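Side-chain contacts in nitroreductase family protein (Lactobacillus plantarum, PDB 4QLX), which reduces the carbon-carbon double bond of an enone fatty acid, using FMN, in the bacterial saturation of polyunsaturated fatty acids: residues 36-41 / 160-165; 45-50 / 56-61; 154-159 / 166-171. One frame throughout, in Å; residues are numbered along the deposited sequence.

Contact 1 of 3, residues 36-41 / 160-165; sequences RDELQK and RAHGYD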
loop_
_atom_site.group_PDB
_atom_site.type_symbol
_atom_site.label_atom_id
_atom_site.label_comp_id
_atom_site.label_asym_id
_atom_site.label_seq_id
_atom_site.Cartn_x
_atom_site.Cartn_y
_atom_site.Cartn_z
ATOM N N ARG A 36 -12.038 -16.890 11.824
ATOM C CA ARG A 36 -12.599 -15.655 11.283
ATOM C C ARG A 36 -12.379 -14.491 12.239
ATOM O O ARG A 36 -12.352 -13.329 11.825
ATOM C CB ARG A 36 -14.087 -15.829 10.963
ATOM C CG ARG A 36 -14.332 -16.690 9.735
ATOM C CD ARG A 36 -15.804 -16.781 9.407
ATOM N NE ARG A 36 -16.045 -17.346 8.081
ATOM C CZ ARG A 36 -17.240 -17.388 7.502
ATOM N NH1 ARG A 36 -18.294 -16.893 8.137
ATOM N NH2 ARG A 36 -17.385 -17.912 6.292
ATOM N N ASP A 37 -12.188 -14.789 13.515
ATOM C CA ASP A 37 -11.904 -13.719 14.459
ATOM C C ASP A 37 -10.515 -13.143 14.193
ATOM O O ASP A 37 -10.330 -11.926 14.222
ATOM C CB ASP A 37 -12.033 -14.214 15.898
ATOM C CG ASP A 37 -13.461 -14.616 16.239
ATOM O OD1 ASP A 37 -14.392 -14.110 15.570
ATOM O OD2 ASP A 37 -13.652 -15.444 17.156
ATOM N N GLU A 38 -9.540 -14.002 13.905
ATOM C CA GLU A 38 -8.220 -13.476 13.558
ATOM C C GLU A 38 -8.252 -12.787 12.193
ATOM O O GLU A 38 -7.569 -11.776 11.991
ATOM C CB GLU A 38 -7.144 -14.564 13.579
ATOM C CG GLU A 38 -5.742 -13.990 13.336
ATOM C CD GLU A 38 -4.626 -15.000 13.482
ATOM O OE1 GLU A 38 -4.897 -16.217 13.434
ATOM O OE2 GLU A 38 -3.464 -14.576 13.652
ATOM N N LEU A 39 -9.056 -13.297 11.265
ATOM C CA LEU A 39 -9.189 -12.636 9.970
ATOM C C LEU A 39 -9.736 -11.219 10.144
ATOM O O LEU A 39 -9.268 -10.285 9.487
ATOM C CB LEU A 39 -10.096 -13.429 9.025
ATOM C CG LEU A 39 -9.537 -14.716 8.401
ATOM C CD1 LEU A 39 -10.644 -15.407 7.607
ATOM C CD2 LEU A 39 -8.344 -14.434 7.495
ATOM N N GLN A 40 -10.725 -11.072 11.023
ATOM C CA GLN A 40 -11.327 -9.763 11.303
ATOM C C GLN A 40 -10.311 -8.837 11.938
ATOM O O GLN A 40 -10.295 -7.636 11.668
ATOM C CB GLN A 40 -12.536 -9.898 12.235
ATOM C CG GLN A 40 -13.720 -10.591 11.627
ATOM C CD GLN A 40 -14.940 -10.564 12.542
ATOM O OE1 GLN A 40 -14.852 -10.809 13.756
ATOM N NE2 GLN A 40 -16.084 -10.267 11.960
ATOM N N LYS A 41 -9.490 -9.402 12.818
ATOM C CA LYS A 41 -8.414 -8.661 13.455
ATOM C C LYS A 41 -7.395 -8.130 12.431
ATOM O O LYS A 41 -6.996 -6.968 12.496
ATOM C CB LYS A 41 -7.711 -9.539 14.488
ATOM C CG LYS A 41 -7.218 -8.775 15.697
ATOM C CD LYS A 41 -8.404 -8.161 16.442
ATOM C CE LYS A 41 -7.992 -6.934 17.239
ATOM N NZ LYS A 41 -9.186 -6.145 17.687
ATOM N N ARG A 160 1.860 -11.297 7.225
ATOM C CA ARG A 160 3.181 -11.761 7.643
ATOM C C ARG A 160 3.456 -11.462 9.114
ATOM O O ARG A 160 4.031 -12.286 9.820
ATOM C CB ARG A 160 4.277 -11.148 6.753
ATOM C CG ARG A 160 4.465 -11.918 5.446
ATOM C CD ARG A 160 5.594 -11.376 4.556
ATOM N NE ARG A 160 6.884 -11.235 5.236
ATOM C CZ ARG A 160 7.671 -12.245 5.608
ATOM N NH1 ARG A 160 7.308 -13.514 5.405
ATOM N NH2 ARG A 160 8.825 -11.980 6.210
ATOM N N ALA A 161 3.023 -10.297 9.587
ATOM C CA ALA A 161 3.154 -9.961 10.996
ATOM C C ALA A 161 2.409 -10.945 11.894
ATOM O O ALA A 161 2.748 -11.090 13.072
ATOM C CB ALA A 161 2.654 -8.536 11.251
ATOM N N HIS A 162 1.395 -11.613 11.341
ATOM C CA HIS A 162 0.677 -12.661 12.072
ATOM C C HIS A 162 1.296 -14.056 11.878
ATOM O O HIS A 162 0.771 -15.059 12.376
ATOM C CB HIS A 162 -0.794 -12.676 11.662
ATOM C CG HIS A 162 -1.595 -11.582 12.295
ATOM N ND1 HIS A 162 -2.609 -11.829 13.196
ATOM C CD2 HIS A 162 -1.516 -10.233 12.176
ATOM C CE1 HIS A 162 -3.124 -10.680 13.600
ATOM N NE2 HIS A 162 -2.481 -9.698 12.993
ATOM N N GLY A 163 2.414 -14.126 11.157
ATOM C CA GLY A 163 3.067 -15.406 10.952
ATOM C C GLY A 163 2.598 -16.156 9.717
ATOM O O GLY A 163 2.984 -17.301 9.503
ATOM N N TYR A 164 1.776 -15.503 8.897
ATOM C CA TYR A 164 1.279 -16.095 7.667
ATOM C C TYR A 164 2.045 -15.587 6.450
ATOM O O TYR A 164 3.125 -15.006 6.576
ATOM C CB TYR A 164 -0.219 -15.807 7.510
ATOM C CG TYR A 164 -1.017 -16.371 8.666
ATOM C CD1 TYR A 164 -0.954 -17.727 8.972
ATOM C CD2 TYR A 164 -1.821 -15.558 9.454
ATOM C CE1 TYR A 164 -1.656 -18.259 10.036
ATOM C CE2 TYR A 164 -2.537 -16.082 10.524
ATOM C CZ TYR A 164 -2.452 -17.442 10.800
ATOM O OH TYR A 164 -3.155 -17.985 11.851
ATOM N N ASP A 165 1.474 -15.820 5.279
ATOM C CA ASP A 165 1.985 -15.261 4.039
ATOM C C ASP A 165 0.815 -15.048 3.118
ATOM O O ASP A 165 -0.311 -15.400 3.466
ATOM C CB ASP A 165 3.035 -16.171 3.404
ATOM C CG ASP A 165 4.409 -15.938 3.986
ATOM O OD1 ASP A 165 4.994 -14.855 3.716
ATOM O OD2 ASP A 165 4.895 -16.811 4.734
HETATM O O HOH W 1 -1.122 -15.534 14.216
#
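Glu-38 and His-162 mark where the two backbones come nearest, yet their CA atoms stay 9.1 Å apart, and side chains and one water bridge the gap. Residues 36-41 are the opening turns of helix 36-46. Residues 160-165 lead from the last turn of helix 137-161 into strand 165-169, and the helix closes with a Schellman motif: Gly-163 adopts a positive phi (90°), and its N reaches back to Arg-160 O at 2.8 Å. On either side of Gly-163 in the sequence, His-162 and Tyr-164 both face helix 36-46 and meet a single carboxylate. Glu-38 carries that group straight across, because its CG stands anti to the backbone N (chi1 -175°) and the chain stays extended beyond it. His-162 ND1 donates to Glu-38 OE2 at 2.9 Å. The bond is nearly straight (167°), lies in the imidazole plane and uses the anti lone pair of OE2. The hydroxyl OH of Tyr-164 donates to Glu-38 OE1 at 2.9 Å, arriving from above the carboxylate plane. A water adds a third link, donating to Glu-38 OE2 at 2.6 Å and to His-162 O at 2.7 Å. OE2 thus accepts two bonds and OE1 one, which fixes the rotation of the carboxylate. On its other nitrogen, His-162 NE2 is bonded to Glu-45 of the same helix 36-46. A salt bridge from Arg-160 NH1 to Asp-165 OD1 (3.2 Å) spans the glycine turn, while Arg-160 NE and NH2 bond to the carbonyls of Val-18 and Asp-17. The motif is a His-carboxylate hydrogen bond, joined by a tyrosine, beside a Schellman-capped helix end; it ties the C-terminal end of a long helix to the start of another within the nitroreductase fold.

Contact 2 of 3, residues 45-50 / 56-61; sequences EAATAP and QSWHFV. With FMN (flavin mononucleotide), chain J.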
loop_
_atom_site.group_PDB
_atom_site.type_symbol
_atom_site.label_atom_id
_atom_site.label_comp_id
_atom_site.label_asym_id
_atom_site.label_seq_id
_atom_site.Cartn_x
_atom_site.Cartn_y
_atom_site.Cartn_z
ATOM N N GLU A 45 -6.591 -4.286 11.419
ATOM C CA GLU A 45 -5.214 -3.788 11.461
ATOM C C GLU A 45 -4.775 -3.141 10.133
ATOM O O GLU A 45 -4.153 -2.072 10.127
ATOM C CB GLU A 45 -4.271 -4.921 11.851
ATOM C CG GLU A 45 -4.367 -5.274 13.334
ATOM C CD GLU A 45 -3.714 -6.603 13.698
ATOM O OE1 GLU A 45 -3.262 -7.341 12.788
ATOM O OE2 GLU A 45 -3.663 -6.917 14.908
ATOM N N ALA A 46 -5.118 -3.768 9.014
ATOM C CA ALA A 46 -4.828 -3.189 7.703
ATOM C C ALA A 46 -5.545 -1.854 7.475
ATOM O O ALA A 46 -5.039 -0.976 6.776
ATOM C CB ALA A 46 -5.203 -4.169 6.602
ATOM N N ALA A 47 -6.726 -1.705 8.066
ATOM C CA ALA A 47 -7.568 -0.542 7.782
ATOM C C ALA A 47 -7.162 0.660 8.623
ATOM O O ALA A 47 -7.835 1.700 8.601
ATOM C CB ALA A 47 -9.039 -0.875 8.000
ATOM N N THR A 48 -6.062 0.521 9.360
ATOM C CA THR A 48 -5.346 1.688 9.882
ATOM C C THR A 48 -4.713 2.485 8.731
ATOM O O THR A 48 -4.261 3.620 8.924
ATOM C CB THR A 48 -4.253 1.288 10.903
ATOM O OG1 THR A 48 -3.275 0.454 10.270
ATOM C CG2 THR A 48 -4.863 0.527 12.073
ATOM N N ALA A 49 -4.701 1.902 7.529
ATOM C CA ALA A 49 -4.197 2.584 6.327
ATOM C C ALA A 49 -4.815 3.983 6.106
ATOM O O ALA A 49 -5.942 4.240 6.538
ATOM C CB ALA A 49 -4.446 1.690 5.077
ATOM N N PRO A 50 -4.078 4.888 5.426
ATOM C CA PRO A 50 -4.642 6.189 5.041
ATOM C C PRO A 50 -5.620 6.010 3.890
ATOM O O PRO A 50 -5.642 4.957 3.264
ATOM C CB PRO A 50 -3.415 6.979 4.581
ATOM C CG PRO A 50 -2.560 5.914 3.966
ATOM C CD PRO A 50 -2.710 4.725 4.905
ATOM N N GLN A 56 -12.046 6.115 3.530
ATOM C CA GLN A 56 -11.864 4.681 3.761
ATOM C C GLN A 56 -12.650 3.862 2.735
ATOM O O GLN A 56 -13.472 3.013 3.094
ATOM C CB GLN A 56 -12.302 4.332 5.186
ATOM C CG GLN A 56 -11.456 4.959 6.283
ATOM C CD GLN A 56 -12.187 4.985 7.623
ATOM O OE1 GLN A 56 -12.400 3.942 8.245
ATOM N NE2 GLN A 56 -12.592 6.183 8.064
ATOM N N SER A 57 -12.410 4.155 1.460
ATOM C CA SER A 57 -13.318 3.773 0.386
ATOM C C SER A 57 -13.114 2.321 -0.054
ATOM O O SER A 57 -13.098 2.009 -1.255
ATOM C CB SER A 57 -13.149 4.728 -0.808
ATOM O OG SER A 57 -13.400 6.096 -0.433
ATOM N N TRP A 58 -12.973 1.439 0.930
ATOM C CA TRP A 58 -12.710 0.021 0.663
ATOM C C TRP A 58 -13.835 -0.849 1.194
ATOM O O TRP A 58 -14.549 -0.455 2.110
ATOM C CB TRP A 58 -11.385 -0.420 1.290
ATOM C CG TRP A 58 -11.120 0.144 2.672
ATOM C CD1 TRP A 58 -11.815 -0.129 3.820
ATOM C CD2 TRP A 58 -10.073 1.045 3.047
ATOM N NE1 TRP A 58 -11.267 0.544 4.877
ATOM C CE2 TRP A 58 -10.189 1.273 4.433
ATOM C CE3 TRP A 58 -9.036 1.677 2.347
ATOM C CZ2 TRP A 58 -9.326 2.117 5.137
ATOM C CZ3 TRP A 58 -8.170 2.517 3.045
ATOM C CH2 TRP A 58 -8.322 2.724 4.430
ATOM N N HIS A 59 -13.991 -2.028 0.603
ATOM C CA HIS A 59 -14.959 -3.000 1.084
ATOM C C HIS A 59 -14.356 -4.386 0.951
ATOM O O HIS A 59 -13.778 -4.720 -0.080
ATOM C CB HIS A 59 -16.271 -2.914 0.306
ATOM C CG HIS A 59 -17.366 -3.751 0.891
ATOM N ND1 HIS A 59 -18.219 -3.282 1.866
ATOM C CD2 HIS A 59 -17.719 -5.041 0.671
ATOM C CE1 HIS A 59 -19.063 -4.240 2.212
ATOM N NE2 HIS A 59 -18.782 -5.320 1.501
ATOM N N PHE A 60 -14.493 -5.185 1.997
ATOM C CA PHE A 60 -13.849 -6.487 2.070
ATOM C C PHE A 60 -14.852 -7.636 1.931
ATOM O O PHE A 60 -15.893 -7.639 2.578
ATOM C CB PHE A 60 -13.095 -6.600 3.390
ATOM C CG PHE A 60 -12.143 -5.453 3.644
ATOM C CD1 PHE A 60 -10.904 -5.416 3.027
ATOM C CD2 PHE A 60 -12.497 -4.407 4.482
ATOM C CE1 PHE A 60 -10.029 -4.370 3.247
ATOM C CE2 PHE A 60 -11.632 -3.366 4.704
ATOM C CZ PHE A 60 -10.389 -3.351 4.091
ATOM N N VAL A 61 -14.550 -8.616 1.085
ATOM C CA VAL A 61 -15.384 -9.808 1.039
ATOM C C VAL A 61 -14.520 -11.037 1.331
ATOM O O VAL A 61 -13.598 -11.338 0.581
ATOM C CB VAL A 61 -16.088 -9.969 -0.314
ATOM C CG1 VAL A 61 -16.931 -11.251 -0.325
ATOM C CG2 VAL A 61 -16.943 -8.761 -0.619
HETATM N N1 FMN J . -4.088 14.791 2.934
HETATM C C2 FMN J . -4.016 16.129 2.606
HETATM O O2 FMN J . -3.854 16.970 3.495
HETATM N N3 FMN J . -4.156 16.535 1.296
HETATM C C4 FMN J . -4.359 15.608 0.297
HETATM O O4 FMN J . -4.480 15.946 -0.874
HETATM C C4A FMN J . -4.411 14.265 0.614
HETATM N N5 FMN J . -4.601 13.353 -0.396
HETATM C C5A FMN J . -4.641 12.009 -0.109
HETATM C C6 FMN J . -4.812 11.110 -1.159
HETATM C C7 FMN J . -4.845 9.753 -0.884
HETATM C C7M FMN J . -5.037 8.757 -1.990
HETATM C C8 FMN J . -4.697 9.304 0.420
HETATM C C8M FMN J . -4.737 7.833 0.676
HETATM C C9 FMN J . -4.526 10.208 1.474
HETATM C C9A FMN J . -4.494 11.577 1.209
HETATM N N10 FMN J . -4.339 12.513 2.244
HETATM C C10 FMN J . -4.272 13.850 1.935
HETATM C "C1'" FMN J . -4.175 12.090 3.679
HETATM C "C2'" FMN J . -5.554 11.712 4.271
HETATM O "O2'" FMN J . -6.372 12.873 4.478
HETATM C "C3'" FMN J . -5.390 10.873 5.547
HETATM O "O3'" FMN J . -4.774 9.624 5.204
HETATM C "C4'" FMN J . -6.702 10.525 6.258
HETATM O "O4'" FMN J . -7.315 11.666 6.798
HETATM C "C5'" FMN J . -6.467 9.526 7.390
HETATM O "O5'" FMN J . -5.587 10.105 8.327
HETATM P P FMN J . -4.150 9.442 8.696
HETATM O O1P FMN J . -4.342 8.047 9.244
HETATM O O2P FMN J . -3.311 9.349 7.460
HETATM O O3P FMN J . -3.508 10.362 9.729
#
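Trp-58 meets Ala-47, Ala-49 and Pro-50, and its indole makes most of this contact. The apolar part consists of two methyl groups. Ala-47 CB lies 4.2 Å from Trp-58 CZ2, while Ala-49 CB lies 4.1 Å from Trp-58 CH2, at the far end of the benzene ring. Carbonyl groups supply a second kind of contact: Ala-49 O approaches Trp-58 CH2 at 3.5 Å and Pro-50 O approaches Trp-58 CZ3 at 3.5 Å, both near the plane at the ring edge, where aromatic C-H groups carry partial positive charge. For Pro-50 O, which is buried without a hydrogen-bond partner in the model, this edge may be a mildly favourable neighbour. The first torsion of Trp-58 (chi1 41°) sets CG between the backbone N and the carbonyl carbon, folding the indole back so that one face lies over the carbonyl carbon of Gln-56. No hydrogen bond crosses between the segments. Those within 45-50 shape the exit from the helix: Ala-49 N bonds to Ala-46 O at 3.0 Å in a type I turn, and Thr-48 OG1 donates to Glu-45 O at 2.7 Å. In the ligand contact, Pro-50 CB lies beside O3' of the flavin mononucleotide. Thr-48 O accepts a bond from Arg-22 of the second subunit, a residue that also binds this FMN. Through the Trp-58 packing the loop after helix 36-46 lies over strand 58-63, an outermost strand of the sheet within this chain, paired with 89-96, while Trp-58 and Ala-49 also rest on helix 137-161 at Val-151 and Gln-154.

Contact 3 of 3, residues 154-159 / 166-171; sequences QLLLVA and ANAFSG. With FMN (flavin mononucleotide), chain C; KTC (10-oxooctadecanoic acid), chain I.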
loop_
_atom_site.group_PDB
_atom_site.type_symbol
_atom_site.label_atom_id
_atom_site.label_comp_id
_atom_site.label_asym_id
_atom_site.label_seq_id
_atom_site.Cartn_x
_atom_site.Cartn_y
_atom_site.Cartn_z
ATOM N N GLN A 154 -1.186 -2.971 3.097
ATOM C CA GLN A 154 -1.010 -3.159 4.533
ATOM C C GLN A 154 -1.444 -4.568 4.935
ATOM O O GLN A 154 -0.828 -5.169 5.805
ATOM C CB GLN A 154 -1.760 -2.086 5.344
ATOM C CG GLN A 154 -1.034 -0.735 5.284
ATOM C CD GLN A 154 -1.085 0.054 6.589
ATOM O OE1 GLN A 154 -0.107 0.708 6.966
ATOM N NE2 GLN A 154 -2.225 -0.005 7.289
ATOM N N LEU A 155 -2.463 -5.109 4.268
ATOM C CA LEU A 155 -2.975 -6.429 4.639
ATOM C C LEU A 155 -1.927 -7.516 4.319
ATOM O O LEU A 155 -1.797 -8.508 5.047
ATOM C CB LEU A 155 -4.308 -6.713 3.925
ATOM C CG LEU A 155 -5.035 -8.021 4.287
ATOM C CD1 LEU A 155 -5.152 -8.188 5.800
ATOM C CD2 LEU A 155 -6.412 -8.073 3.652
ATOM N N LEU A 156 -1.159 -7.313 3.248
ATOM C CA LEU A 156 -0.078 -8.246 2.907
ATOM C C LEU A 156 0.976 -8.273 4.011
ATOM O O LEU A 156 1.547 -9.331 4.323
ATOM C CB LEU A 156 0.572 -7.870 1.573
ATOM C CG LEU A 156 -0.217 -8.017 0.272
ATOM C CD1 LEU A 156 0.621 -7.461 -0.849
ATOM C CD2 LEU A 156 -0.539 -9.486 -0.024
ATOM N N LEU A 157 1.232 -7.108 4.605
ATOM C CA LEU A 157 2.226 -7.008 5.672
ATOM C C LEU A 157 1.641 -7.577 6.965
ATOM O O LEU A 157 2.305 -8.323 7.677
ATOM C CB LEU A 157 2.684 -5.540 5.868
ATOM C CG LEU A 157 3.337 -4.948 4.609
ATOM C CD1 LEU A 157 3.694 -3.475 4.738
ATOM C CD2 LEU A 157 4.602 -5.756 4.264
ATOM N N VAL A 158 0.393 -7.211 7.255
ATOM C CA VAL A 158 -0.292 -7.706 8.439
ATOM C C VAL A 158 -0.287 -9.231 8.428
ATOM O O VAL A 158 0.001 -9.865 9.446
ATOM C CB VAL A 158 -1.737 -7.176 8.523
ATOM C CG1 VAL A 158 -2.515 -7.925 9.585
ATOM C CG2 VAL A 158 -1.720 -5.684 8.840
ATOM N N ALA A 159 -0.567 -9.807 7.268
ATOM C CA ALA A 159 -0.572 -11.265 7.123
ATOM C C ALA A 159 0.732 -11.867 7.653
ATOM O O ALA A 159 0.708 -12.807 8.459
ATOM C CB ALA A 159 -0.800 -11.652 5.659
ATOM N N ALA A 166 1.071 -14.485 1.940
ATOM C CA ALA A 166 -0.013 -13.960 1.132
ATOM C C ALA A 166 0.372 -13.644 -0.305
ATOM O O ALA A 166 1.537 -13.420 -0.629
ATOM C CB ALA A 166 -0.588 -12.675 1.814
ATOM N N ASN A 167 -0.640 -13.613 -1.161
ATOM C CA ASN A 167 -0.472 -13.195 -2.538
ATOM C C ASN A 167 -1.574 -12.221 -2.895
ATOM O O ASN A 167 -2.750 -12.492 -2.633
ATOM C CB ASN A 167 -0.496 -14.401 -3.489
ATOM C CG ASN A 167 -0.606 -13.992 -4.955
ATOM O OD1 ASN A 167 -1.558 -14.355 -5.647
ATOM N ND2 ASN A 167 0.368 -13.224 -5.430
ATOM N N ALA A 168 -1.192 -11.083 -3.470
ATOM C CA ALA A 168 -2.161 -10.144 -4.024
ATOM C C ALA A 168 -2.371 -10.522 -5.474
ATOM O O ALA A 168 -1.428 -10.964 -6.141
ATOM C CB ALA A 168 -1.678 -8.687 -3.883
ATOM N N PHE A 169 -3.609 -10.428 -5.960
ATOM C CA PHE A 169 -3.875 -10.801 -7.352
ATOM C C PHE A 169 -5.077 -10.074 -7.942
ATOM O O PHE A 169 -6.096 -9.904 -7.278
ATOM C CB PHE A 169 -4.066 -12.322 -7.489
ATOM C CG PHE A 169 -5.318 -12.848 -6.842
ATOM C CD1 PHE A 169 -5.304 -13.254 -5.515
ATOM C CD2 PHE A 169 -6.499 -12.948 -7.562
ATOM C CE1 PHE A 169 -6.442 -13.744 -4.913
ATOM C CE2 PHE A 169 -7.650 -13.432 -6.966
ATOM C CZ PHE A 169 -7.621 -13.832 -5.631
ATOM N N SER A 170 -4.946 -9.642 -9.194
ATOM C CA SER A 170 -6.046 -9.000 -9.898
ATOM C C SER A 170 -6.353 -9.723 -11.201
ATOM O O SER A 170 -7.050 -9.184 -12.061
ATOM C CB SER A 170 -5.727 -7.528 -10.170
ATOM O OG SER A 170 -4.623 -7.418 -11.060
ATOM N N GLY A 171 -5.850 -10.953 -11.333
ATOM C CA GLY A 171 -6.151 -11.779 -12.493
ATOM C C GLY A 171 -7.563 -12.308 -12.355
ATOM O O GLY A 171 -7.771 -13.452 -11.937
HETATM N N1 FMN C . 0.220 -13.010 -8.867
HETATM C C2 FMN C . -0.455 -14.051 -9.472
HETATM O O2 FMN C . -0.011 -15.191 -9.420
HETATM N N3 FMN C . -1.631 -13.839 -10.140
HETATM C C4 FMN C . -2.147 -12.566 -10.204
HETATM O O4 FMN C . -3.191 -12.362 -10.808
HETATM C C4A FMN C . -1.471 -11.512 -9.613
HETATM N N5 FMN C . -1.998 -10.248 -9.691
HETATM C C5A FMN C . -1.365 -9.188 -9.090
HETATM C C6 FMN C . -1.958 -7.944 -9.199
HETATM C C7 FMN C . -1.360 -6.847 -8.605
HETATM C C7M FMN C . -1.992 -5.495 -8.704
HETATM C C8 FMN C . -0.173 -7.008 -7.914
HETATM C C8M FMN C . 0.425 -5.794 -7.284
HETATM C C9 FMN C . 0.427 -8.268 -7.801
HETATM C C9A FMN C . -0.175 -9.378 -8.399
HETATM N N10 FMN C . 0.373 -10.667 -8.337
HETATM C C10 FMN C . -0.286 -11.725 -8.938
HETATM C "C1'" FMN C . 1.665 -10.956 -7.614
HETATM C "C2'" FMN C . 2.851 -10.409 -8.442
HETATM O "O2'" FMN C . 3.115 -11.237 -9.554
HETATM C "C3'" FMN C . 4.119 -10.253 -7.606
HETATM O "O3'" FMN C . 3.894 -9.227 -6.655
HETATM C "C4'" FMN C . 5.366 -9.862 -8.413
HETATM O "O4'" FMN C . 5.744 -10.852 -9.347
HETATM C "C5'" FMN C . 6.539 -9.591 -7.474
HETATM O "O5'" FMN C . 6.828 -10.721 -6.681
HETATM P P FMN C . 6.756 -10.621 -5.072
HETATM O O1P FMN C . 7.073 -12.002 -4.538
HETATM O O2P FMN C . 5.363 -10.189 -4.644
HETATM O O3P FMN C . 7.768 -9.626 -4.550
HETATM O O1 KTC I . 5.859 -20.951 -10.178
HETATM C C17 KTC I . 5.680 -19.835 -9.696
HETATM O O KTC I . 6.054 -19.578 -8.440
HETATM C C16 KTC I . 5.044 -18.740 -10.519
HETATM C C15 KTC I . 6.004 -17.563 -10.595
HETATM C C14 KTC I . 5.244 -16.247 -10.518
HETATM C C13 KTC I . 4.328 -16.066 -11.719
HETATM C C12 KTC I . 3.661 -14.701 -11.699
HETATM C C11 KTC I . 3.097 -14.368 -13.073
HETATM C C10 KTC I . 2.412 -13.000 -13.073
HETATM C C9 KTC I . 1.088 -13.048 -12.329
HETATM C C8 KTC I . 0.593 -11.632 -12.183
HETATM O O2 KTC I . 1.215 -10.825 -11.499
HETATM C C7 KTC I . -0.668 -11.219 -12.901
HETATM C C6 KTC I . -0.936 -9.749 -12.607
HETATM C C5 KTC I . -2.424 -9.461 -12.722
HETATM C C4 KTC I . -2.749 -8.926 -14.109
HETATM C C3 KTC I . -4.196 -9.256 -14.419
HETATM C C2 KTC I . -4.890 -8.089 -15.099
HETATM C C1 KTC I . -6.019 -8.584 -16.004
HETATM C C KTC I . -6.989 -9.509 -15.293
#
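Leu-156 spreads its two methyl groups over the helix-facing side of the strand. Its CD2 touches Ala-166 CB at 3.7 Å and also lies over the Asn-167 to Ala-168 peptide, 3.9 Å from Ala-168 N, while its CD1 meets Ala-168 CB at 4.0 Å. The branch reaches this far because CG stands anti to the carbonyl carbon (chi1 -68°), bringing the end of the side chain nearer the strand than its CB direction would suggest. One turn on, Ala-159 CB rests against Ala-166 CB at 4.0 Å. Helix 154-159 and strand 166-169 run nearly antiparallel (165°), their axes 8.6 Å apart at closest approach, and the alanines keep the interface thin. Ile-194 of strand 188-197 touches both Leu-156 and Ala-168, and Pro-50 of the second subunit also packs on Leu-156. Ala-166 and Ala-168 point their CB atoms to the helix. Asn-167, between them, points away from the helix, and its amide lies beside the flavin: OD1 is bonded to Gln-83, and ND2 lies near the ribityl C1' and the isoalloxazine N1. Ala-168 O approaches FMN N10 at 2.9 Å, a close contact rather than a hydrogen bond. Beyond the strand, Ser-170 N donates to FMN N5 at 3.1 Å (152°), the atom that carries hydride in flavin-dependent reductions, probably here too, and Gly-171 N makes a weak bond to O4. Ser-170 OG also lies 3.4 Å from C5 of the bound 10-oxooctadecanoic acid, whose other partners include Cys-53 and Arg-120 of the second subunit. An apolar helix-on-strand layer thus backs the FMN site, in which the loop just after the strand bonds to N5 and, weakly, to O4, as in flavoproteins of the nitroreductase family.

In the fold
Contact 2 falls within the chain span bracketed by contact 1, contact 3 opens after contact 2 has closed, and the segments of contacts 1 and 3 alternate. Their centres lie 12 to 15 Å apart. Helix 36-46 serves contacts 1 and 2, and helix 137-161 serves contacts 1 and 3; strands 58-63 and 165-169, used by contacts 2 and 3, are the outermost strands of the antiparallel sheet within this chain. Glu-45 to His-162, Ala-159 to Tyr-164 and Gln-154 to Ala-46 and Thr-48 are probable hydrogen bonds linking the contacts. Contacts 2 and 3 face different FMN molecules, reflecting the two sites built between the subunits of the dimer.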